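Local coordinates for alpha-catenin-like protein hmp-1 (Caenorhabditis elegans, PDB 5XA5) that binds beta-catenin, cadherin and actin filaments at cell junctions and is required for cell migration during body enclosure and cell shape changes during body elongation, at residues Ile144-Ile149 with Val257-Gln262; Asp154-Thr159 with Ser249-Leu254; Arg192-Leu197 with Asp205-Arg210. All coordinates share one frame; numbering follows the deposited sequence. Where two conformers were deposited one is given.

Contact 1 (Ile144-Ile149 with Val257-Gln262); sequences IDVKVI and VLNGQQ
Leu258 meets Val146 and Ile149 where helix 234-258 ends against the middle of the long helix 117-165. Helix 234-258 and the C-terminal half of the long helix belong to a four-helix bundle of this vinculin-family N-terminal region, with helices 169-196 and 200-229. The contact is almost wholly apolar. Leu258 can be followed outward. Its CB lies 4.1 Å from Val146 CG1, and here the two side chains slide past each other in opposite directions. Its CG stands anti to its own carbonyl carbon (chi1 -72°) and sends both methyls to Ile149. CD1 touches Ile149 CG2 at 3.6 Å. CD2 lies 4.1 Å from Ile149 CG2 and also faces Ile149 CD1. The two side chains cross at about a right angle, and the fork of the leucine straddles the CG2 branch of the isoleucine. Ile149 CG2 is anti to the backbone N and is the branch nearest the leucine. Leu258 also packs on Arg193 of helix 169-196, through CD2, and on Leu206 of helix 200-229. Past Leu258 the chain leaves helical geometry at Asn259. Gly260, with positive phi, then closes a Schellman motif. Gly260 N bonds Val257 O at 2.8 Å, and Gln261 N turns back to Ser256 O. The side chain of Asn259 reaches back, and its OD1 comes within 4.4 Å of Val146 CG1. The same valine methyl also meets the backbone at the helix end: Val146 CG1 lies 3.6 Å from Leu258 O.

Contact 2 (Asp154-Thr159 with Ser249-Leu254); sequences DEVRET and SALNAL
The guanidinium of Arg157 and the side-chain amide of Asn252 meet with their planes 32° apart. They join two nearly antiparallel helices of a four-helix bundle, 117-165 and 234-258, whose short segments approach to 10.4 Å between axes. Two partners lie in the plane of the guanidinium, at its edge: the Asp154 carboxylate, which forms a salt bridge from one turn earlier, and a water. The third partner, Asn252 OD1, is tilted 27° out of that plane. Arg157 NH2 gives it a hydrogen bond of 3.1 Å, which is bent at the hydrogen (141°) but lies in the carbonyl plane of the amide. The water bridges the same pair. It accepts from Arg157 NE at 2.9 Å and donates to Asn252 OD1 at 3.0 Å, so the amide oxygen receives two bonds. NH2 has a further salt bridge to Glu255, and these partners together probably fix the rotation of the group. The arginine leaves its helix with CG anti to the backbone N and bends at chi3, which carries the guanidinium over to the other helix. Leu251 packs alongside the arginine. Its CB lies 3.9 Å from Arg157 NH2, and its CD1 touches CA and CB of the arginine. The other branch turns to Val156, which also packs on Leu179: Leu251 CD2 meets Val156 CG1 at 3.8 Å.

Contact 3 (Arg192-Leu197 with Asp205-Arg210); sequences RRAIDL and DLLAAR
Leu206 crosses both Arg193 and Leu197 at about a right angle, and one branch does all the touching. Its CD2 faces both residues, 3.9 Å from Arg193 CG and 3.9 Å from Leu197 CD1. The same methyl also rests against the backbone, 3.9 Å from Ala194 N. The leucine gets there with CG anti to its backbone N (chi1 -166°), which turns CD2 toward the facing helix. Ala194 and Leu206 have the nearest CA atoms of the two segments (6.4 Å), and the alanine CB meets two leucines. Leu206 CD2 is 4.2 Å from Ala194 CB, while Leu207 CD2 lies at 3.7 Å. Leu207 starts off to one side of the facing helix, and its tip then bends in over the alanine methyl. Arg193 offers only its aliphatic part here. Its chain bends at chi2 (61°), and the guanidinium goes to a salt bridge with Asp142 on helix 117-165, so its charge is met away from the leucines. Val257 of helix 234-258 packs against Leu206 CB. Leu197 has already left the helix, so the contact includes the start of the turn between 169-196 and 200-229. The segment axes approach to 9.7 Å at 163°. This is an antiparallel helical hairpin, joined by a short turn, within a four-helix bundle.

Overall arrangement
The three contacts belong to one four-helix bundle made by helices 117-165, 169-196, 200-229 and 234-258. Contacts 1 and 2 are successive levels of the same helix pair, with centres about 13 Å apart. Contact 3 joins the other two helices, about 11 Å from contact 1 and 15 Å from contact 2, centre to centre. Arg193 ties contact 3 to contact 1: its NH2 lies 3.3 Å from Val146 CG2. Between contacts 2 and 3, Leu254 CD2 packs 3.6 Å from Ala209 CB. Beside contacts 1 and 3, Asp145 and Arg192 reach the chain of another protein.

Contact 1 (Ile144-Ile149 with Val257-Gln262)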
loop_
_atom_site.group_PDB
_atom_site.type_symbol
_atom_site.label_atom_id
_atom_site.label_comp_id
_atom_site.label_asym_id
_atom_site.label_seq_id
_atom_site.Cartn_x
_atom_site.Cartn_y
_atom_site.Cartn_z
ATOM N N ILE A 144 -3.936 2.945 -0.899
ATOM C CA ILE A 144 -4.351 2.755 -2.293
ATOM C C ILE A 144 -4.073 1.314 -2.709
ATOM O O ILE A 144 -4.855 0.677 -3.408
ATOM C CB ILE A 144 -3.617 3.729 -3.247
ATOM C CG1 ILE A 144 -3.885 5.177 -2.840
ATOM C CG2 ILE A 144 -4.033 3.488 -4.684
ATOM C CD1 ILE A 144 -5.341 5.478 -2.587
ATOM N N ASP A 145 -2.944 0.785 -2.250
ATOM C CA ASP A 145 -2.649 -0.623 -2.446
ATOM C C ASP A 145 -3.777 -1.492 -1.853
ATOM O O ASP A 145 -4.124 -2.530 -2.413
ATOM C CB ASP A 145 -1.288 -0.987 -1.809
ATOM C CG ASP A 145 -0.095 -0.394 -2.567
ATOM O OD1 ASP A 145 -0.248 -0.061 -3.762
ATOM O OD2 ASP A 145 1.000 -0.259 -1.953
ATOM N N VAL A 146 -4.356 -1.060 -0.732
ATOM C CA VAL A 146 -5.444 -1.814 -0.115
ATOM C C VAL A 146 -6.699 -1.709 -0.987
ATOM O O VAL A 146 -7.421 -2.696 -1.155
ATOM C CB VAL A 146 -5.743 -1.314 1.314
ATOM C CG1 VAL A 146 -7.129 -1.789 1.782
ATOM C CG2 VAL A 146 -4.656 -1.781 2.257
ATOM N N LYS A 147 -6.941 -0.527 -1.556
ATOM C CA LYS A 147 -8.112 -0.325 -2.413
ATOM C C LYS A 147 -8.067 -1.248 -3.616
ATOM O O LYS A 147 -9.106 -1.698 -4.113
ATOM C CB LYS A 147 -8.209 1.129 -2.878
ATOM C CG LYS A 147 -8.847 2.055 -1.864
ATOM C CD LYS A 147 -9.166 3.412 -2.469
ATOM C CE LYS A 147 -10.081 4.210 -1.548
ATOM N NZ LYS A 147 -10.337 5.581 -2.066
ATOM N N VAL A 148 -6.862 -1.515 -4.101
ATOM C CA VAL A 148 -6.690 -2.470 -5.189
ATOM C C VAL A 148 -7.132 -3.876 -4.776
ATOM O O VAL A 148 -7.791 -4.576 -5.552
ATOM C CB VAL A 148 -5.237 -2.474 -5.679
ATOM C CG1 VAL A 148 -4.976 -3.623 -6.642
ATOM C CG2 VAL A 148 -4.916 -1.144 -6.343
ATOM N N ILE A 149 -6.806 -4.291 -3.554
ATOM C CA ILE A 149 -7.242 -5.588 -3.074
ATOM C C ILE A 149 -8.763 -5.608 -2.956
ATOM O O ILE A 149 -9.408 -6.583 -3.349
ATOM C CB ILE A 149 -6.625 -5.938 -1.721
ATOM C CG1 ILE A 149 -5.110 -5.852 -1.820
ATOM C CG2 ILE A 149 -7.021 -7.351 -1.326
ATOM C CD1 ILE A 149 -4.404 -6.216 -0.547
ATOM N N VAL A 257 -12.006 -6.235 7.162
ATOM C CA VAL A 257 -10.674 -6.324 7.770
ATOM C C VAL A 257 -9.634 -5.539 6.979
ATOM O O VAL A 257 -8.779 -4.881 7.566
ATOM C CB VAL A 257 -10.215 -7.803 7.907
ATOM C CG1 VAL A 257 -8.783 -7.893 8.419
ATOM C CG2 VAL A 257 -11.140 -8.552 8.841
ATOM N N LEU A 258 -9.686 -5.615 5.650
ATOM C CA LEU A 258 -8.741 -4.828 4.839
ATOM C C LEU A 258 -8.847 -3.346 5.192
ATOM O O LEU A 258 -7.841 -2.631 5.205
ATOM C CB LEU A 258 -8.997 -5.034 3.344
ATOM C CG LEU A 258 -8.590 -6.387 2.751
ATOM C CD1 LEU A 258 -9.217 -6.562 1.362
ATOM C CD2 LEU A 258 -7.067 -6.509 2.687
ATOM N N ASN A 259 -10.067 -2.899 5.486
ATOM C CA ASN A 259 -10.315 -1.518 5.909
ATOM C C ASN A 259 -10.091 -1.263 7.398
ATOM O O ASN A 259 -10.397 -0.176 7.897
ATOM C CB ASN A 259 -11.744 -1.112 5.539
ATOM C CG ASN A 259 -11.912 -0.873 4.060
ATOM O OD1 ASN A 259 -10.980 -0.433 3.386
ATOM N ND2 ASN A 259 -13.105 -1.153 3.541
ATOM N N GLY A 260 -9.565 -2.253 8.109
ATOM C CA GLY A 260 -9.175 -2.061 9.497
ATOM C C GLY A 260 -10.328 -2.188 10.472
ATOM O O GLY A 260 -10.250 -1.736 11.620
ATOM N N GLN A 261 -11.402 -2.820 10.018
ATOM C CA GLN A 261 -12.596 -3.005 10.833
ATOM C C GLN A 261 -12.794 -4.456 11.262
ATOM O O GLN A 261 -12.284 -5.372 10.622
ATOM C CB GLN A 261 -13.816 -2.532 10.058
ATOM C CG GLN A 261 -13.885 -1.038 9.886
ATOM C CD GLN A 261 -15.241 -0.602 9.396
ATOM O OE1 GLN A 261 -15.840 -1.258 8.544
ATOM N NE2 GLN A 261 -15.736 0.510 9.925
ATOM N N GLN A 262 -13.534 -4.664 12.345
ATOM C CA GLN A 262 -13.937 -6.016 12.720
ATOM C C GLN A 262 -14.980 -6.555 11.746
ATOM O O GLN A 262 -15.828 -5.802 11.266
ATOM C CB GLN A 262 -14.498 -6.047 14.136
ATOM C CG GLN A 262 -13.565 -5.521 15.199
ATOM C CD GLN A 262 -14.174 -5.617 16.581
ATOM O OE1 GLN A 262 -15.032 -4.817 16.953
ATOM N NE2 GLN A 262 -13.739 -6.609 17.350
#

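Contact 2 (Asp154-Thr159 with Ser249-Leu254)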
loop_
_atom_site.group_PDB
_atom_site.type_symbol
_atom_site.label_atom_id
_atom_site.label_comp_id
_atom_site.label_asym_id
_atom_site.label_seq_id
_atom_site.Cartn_x
_atom_site.Cartn_y
_atom_site.Cartn_z
ATOM N N ASP A 154 -14.358 -7.162 -4.879
ATOM C CA ASP A 154 -15.584 -6.766 -5.568
ATOM C C ASP A 154 -15.788 -7.551 -6.861
ATOM O O ASP A 154 -16.912 -7.854 -7.259
ATOM C CB ASP A 154 -15.551 -5.272 -5.909
ATOM C CG ASP A 154 -15.605 -4.380 -4.686
ATOM O OD1 ASP A 154 -16.094 -4.824 -3.626
ATOM O OD2 ASP A 154 -15.165 -3.215 -4.793
ATOM N N GLU A 155 -14.683 -7.833 -7.543
ATOM C CA GLU A 155 -14.744 -8.589 -8.787
ATOM C C GLU A 155 -15.227 -10.009 -8.496
ATOM O O GLU A 155 -16.084 -10.531 -9.206
ATOM C CB GLU A 155 -13.360 -8.614 -9.461
ATOM C CG GLU A 155 -13.333 -9.313 -10.810
ATOM C CD GLU A 155 -11.920 -9.426 -11.361
ATOM O OE1 GLU A 155 -11.034 -9.898 -10.620
ATOM O OE2 GLU A 155 -11.695 -9.035 -12.525
ATOM N N VAL A 156 -14.672 -10.625 -7.452
ATOM C CA VAL A 156 -15.115 -11.962 -7.022
ATOM C C VAL A 156 -16.593 -11.908 -6.643
ATOM O O VAL A 156 -17.389 -12.773 -7.013
ATOM C CB VAL A 156 -14.285 -12.477 -5.846
ATOM C CG1 VAL A 156 -14.898 -13.726 -5.231
ATOM C CG2 VAL A 156 -12.875 -12.765 -6.327
ATOM N N ARG A 157 -16.983 -10.865 -5.920
ATOM C CA ARG A 157 -18.378 -10.731 -5.502
ATOM C C ARG A 157 -19.329 -10.684 -6.698
ATOM O O ARG A 157 -20.386 -11.312 -6.682
ATOM C CB ARG A 157 -18.539 -9.474 -4.640
ATOM C CG ARG A 157 -19.935 -9.205 -4.124
ATOM C CD ARG A 157 -19.967 -7.852 -3.414
ATOM N NE ARG A 157 -19.350 -7.933 -2.082
ATOM C CZ ARG A 157 -18.259 -7.286 -1.691
ATOM N NH1 ARG A 157 -17.604 -6.470 -2.516
ATOM N NH2 ARG A 157 -17.825 -7.458 -0.453
ATOM N N GLU A 158 -18.951 -9.950 -7.745
ATOM C CA GLU A 158 -19.817 -9.823 -8.916
ATOM C C GLU A 158 -19.887 -11.112 -9.727
ATOM O O GLU A 158 -20.952 -11.497 -10.228
ATOM C CB GLU A 158 -19.343 -8.655 -9.792
ATOM C CG GLU A 158 -20.061 -8.541 -11.127
ATOM C CD GLU A 158 -21.596 -8.363 -10.995
ATOM O OE1 GLU A 158 -22.042 -7.878 -9.931
ATOM O OE2 GLU A 158 -22.342 -8.657 -11.959
ATOM N N THR A 159 -18.754 -11.778 -9.880
ATOM C CA THR A 159 -18.775 -13.058 -10.566
ATOM C C THR A 159 -19.652 -14.061 -9.823
ATOM O O THR A 159 -20.451 -14.764 -10.449
ATOM C CB THR A 159 -17.345 -13.598 -10.747
ATOM O OG1 THR A 159 -16.579 -12.633 -11.480
ATOM C CG2 THR A 159 -17.371 -14.912 -11.528
ATOM N N SER A 249 -20.960 -13.173 3.375
ATOM C CA SER A 249 -20.334 -12.860 4.653
ATOM C C SER A 249 -18.812 -12.908 4.594
ATOM O O SER A 249 -18.145 -12.051 5.154
ATOM C CB SER A 249 -20.841 -13.812 5.732
ATOM O OG SER A 249 -22.212 -13.572 5.973
ATOM N N ALA A 250 -18.258 -13.907 3.913
ATOM C CA ALA A 250 -16.804 -14.006 3.803
ATOM C C ALA A 250 -16.218 -12.822 3.039
ATOM O O ALA A 250 -15.176 -12.276 3.414
ATOM C CB ALA A 250 -16.399 -15.305 3.126
ATOM N N LEU A 251 -16.871 -12.451 1.942
ATOM C CA LEU A 251 -16.370 -11.347 1.119
ATOM C C LEU A 251 -16.468 -10.044 1.899
ATOM O O LEU A 251 -15.521 -9.256 1.899
ATOM C CB LEU A 251 -17.146 -11.245 -0.189
ATOM C CG LEU A 251 -16.935 -12.449 -1.113
ATOM C CD1 LEU A 251 -18.014 -12.479 -2.179
ATOM C CD2 LEU A 251 -15.557 -12.427 -1.744
ATOM N N ASN A 252 -17.599 -9.826 2.570
ATOM C CA ASN A 252 -17.739 -8.649 3.424
ATOM C C ASN A 252 -16.701 -8.632 4.537
ATOM O O ASN A 252 -16.200 -7.572 4.912
ATOM C CB ASN A 252 -19.141 -8.573 4.029
ATOM C CG ASN A 252 -20.195 -8.345 2.985
ATOM O OD1 ASN A 252 -19.885 -8.011 1.845
ATOM N ND2 ASN A 252 -21.453 -8.520 3.364
ATOM N N ALA A 253 -16.393 -9.808 5.074
ATOM C CA ALA A 253 -15.377 -9.906 6.123
ATOM C C ALA A 253 -13.987 -9.510 5.615
ATOM O O ALA A 253 -13.257 -8.776 6.299
ATOM C CB ALA A 253 -15.364 -11.315 6.705
ATOM N N LEU A 254 -13.616 -9.978 4.422
ATOM C CA LEU A 254 -12.345 -9.581 3.825
ATOM C C LEU A 254 -12.277 -8.072 3.674
ATOM O O LEU A 254 -11.288 -7.443 4.044
ATOM C CB LEU A 254 -12.136 -10.237 2.455
ATOM C CG LEU A 254 -11.820 -11.735 2.411
ATOM C CD1 LEU A 254 -11.915 -12.277 0.984
ATOM C CD2 LEU A 254 -10.455 -12.033 2.963
HETATM O O HOH W 1 -20.643 -9.900 -0.306
#

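Contact 3 (Arg192-Leu197 with Asp205-Arg210)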
loop_
_atom_site.group_PDB
_atom_site.type_symbol
_atom_site.label_atom_id
_atom_site.label_comp_id
_atom_site.label_asym_id
_atom_site.label_seq_id
_atom_site.Cartn_x
_atom_site.Cartn_y
_atom_site.Cartn_z
ATOM N N ARG A 192 -0.437 -12.523 1.341
ATOM C CA ARG A 192 0.718 -11.625 1.457
ATOM C C ARG A 192 0.375 -10.426 2.326
ATOM O O ARG A 192 1.198 -9.994 3.138
ATOM C CB ARG A 192 1.208 -11.169 0.083
ATOM C CG ARG A 192 1.724 -12.314 -0.780
ATOM C CD ARG A 192 2.182 -11.841 -2.153
ATOM N NE ARG A 192 3.497 -11.210 -2.109
ATOM C CZ ARG A 192 3.751 -9.968 -2.508
ATOM N NH1 ARG A 192 2.774 -9.210 -2.987
ATOM N NH2 ARG A 192 4.984 -9.487 -2.429
ATOM N N ARG A 193 -0.843 -9.908 2.173
ATOM C CA ARG A 193 -1.290 -8.807 3.018
ATOM C C ARG A 193 -1.302 -9.229 4.483
ATOM O O ARG A 193 -0.899 -8.466 5.370
ATOM C CB ARG A 193 -2.685 -8.322 2.583
ATOM C CG ARG A 193 -3.208 -7.161 3.402
ATOM C CD ARG A 193 -2.279 -5.991 3.239
ATOM N NE ARG A 193 -2.754 -4.828 3.976
ATOM C CZ ARG A 193 -2.129 -3.653 3.955
ATOM N NH1 ARG A 193 -1.024 -3.507 3.232
ATOM N NH2 ARG A 193 -2.593 -2.644 4.673
ATOM N N ALA A 194 -1.774 -10.446 4.745
ATOM C CA ALA A 194 -1.833 -10.937 6.108
ATOM C C ALA A 194 -0.455 -10.953 6.765
ATOM O O ALA A 194 -0.317 -10.579 7.922
ATOM C CB ALA A 194 -2.446 -12.324 6.133
ATOM N N ILE A 195 0.558 -11.389 6.023
ATOM C CA ILE A 195 1.941 -11.418 6.522
ATOM C C ILE A 195 2.471 -10.005 6.841
ATOM O O ILE A 195 3.282 -9.813 7.754
ATOM C CB ILE A 195 2.863 -12.114 5.479
ATOM C CG1 ILE A 195 2.558 -13.611 5.428
ATOM C CG2 ILE A 195 4.343 -11.879 5.779
ATOM C CD1 ILE A 195 3.309 -14.342 4.342
ATOM N N ASP A 196 1.981 -9.014 6.102
ATOM C CA ASP A 196 2.450 -7.639 6.245
ATOM C C ASP A 196 1.630 -6.847 7.274
ATOM O O ASP A 196 1.972 -5.709 7.584
ATOM C CB ASP A 196 2.404 -6.948 4.873
ATOM C CG ASP A 196 3.169 -5.630 4.829
ATOM O OD1 ASP A 196 4.214 -5.492 5.503
ATOM O OD2 ASP A 196 2.726 -4.730 4.084
ATOM N N LEU A 197 0.532 -7.412 7.783
ATOM C CA LEU A 197 -0.305 -6.643 8.712
ATOM C C LEU A 197 0.345 -6.443 10.083
ATOM O O LEU A 197 0.890 -7.376 10.685
ATOM C CB LEU A 197 -1.671 -7.313 8.894
ATOM C CG LEU A 197 -2.629 -7.060 7.740
ATOM C CD1 LEU A 197 -3.950 -7.831 7.957
ATOM C CD2 LEU A 197 -2.911 -5.572 7.573
ATOM N N ASP A 205 -7.974 -12.311 11.564
ATOM C CA ASP A 205 -9.300 -12.095 10.979
ATOM C C ASP A 205 -9.265 -12.195 9.460
ATOM O O ASP A 205 -10.202 -12.730 8.840
ATOM C CB ASP A 205 -9.865 -10.739 11.396
ATOM C CG ASP A 205 -10.372 -10.727 12.831
ATOM O OD1 ASP A 205 -10.398 -11.802 13.475
ATOM O OD2 ASP A 205 -10.752 -9.637 13.307
ATOM N N LEU A 206 -8.214 -11.654 8.845
ATOM C CA LEU A 206 -8.101 -11.697 7.394
ATOM C C LEU A 206 -7.923 -13.139 6.942
ATOM O O LEU A 206 -8.545 -13.576 5.966
ATOM C CB LEU A 206 -6.930 -10.825 6.905
ATOM C CG LEU A 206 -6.894 -10.519 5.404
ATOM C CD1 LEU A 206 -8.094 -9.690 5.026
ATOM C CD2 LEU A 206 -5.621 -9.768 5.021
ATOM N N LEU A 207 -7.093 -13.886 7.661
ATOM C CA LEU A 207 -6.864 -15.280 7.313
ATOM C C LEU A 207 -8.121 -16.119 7.514
ATOM O O LEU A 207 -8.364 -17.052 6.751
ATOM C CB LEU A 207 -5.702 -15.849 8.135
ATOM C CG LEU A 207 -4.359 -15.300 7.642
ATOM C CD1 LEU A 207 -3.235 -15.866 8.489
ATOM C CD2 LEU A 207 -4.131 -15.588 6.151
ATOM N N ALA A 208 -8.910 -15.781 8.526
ATOM C CA ALA A 208 -10.144 -16.518 8.767
ATOM C C ALA A 208 -11.118 -16.286 7.631
ATOM O O ALA A 208 -11.768 -17.226 7.160
ATOM C CB ALA A 208 -10.766 -16.122 10.085
ATOM N N ALA A 209 -11.230 -15.032 7.202
ATOM C CA ALA A 209 -12.119 -14.700 6.087
ATOM C C ALA A 209 -11.635 -15.356 4.793
ATOM O O ALA A 209 -12.454 -15.855 4.009
ATOM C CB ALA A 209 -12.234 -13.170 5.928
ATOM N N ARG A 210 -10.315 -15.354 4.560
ATOM C CA ARG A 210 -9.741 -16.072 3.421
ATOM C C ARG A 210 -10.156 -17.547 3.418
ATOM O O ARG A 210 -10.623 -18.081 2.407
ATOM C CB ARG A 210 -8.202 -15.955 3.419
ATOM C CG ARG A 210 -7.556 -16.548 2.176
ATOM C CD ARG A 210 -6.152 -17.093 2.451
ATOM N NE ARG A 210 -6.205 -18.239 3.358
ATOM C CZ ARG A 210 -6.394 -19.497 2.968
ATOM N NH1 ARG A 210 -6.545 -19.785 1.682
ATOM N NH2 ARG A 210 -6.435 -20.472 3.865
#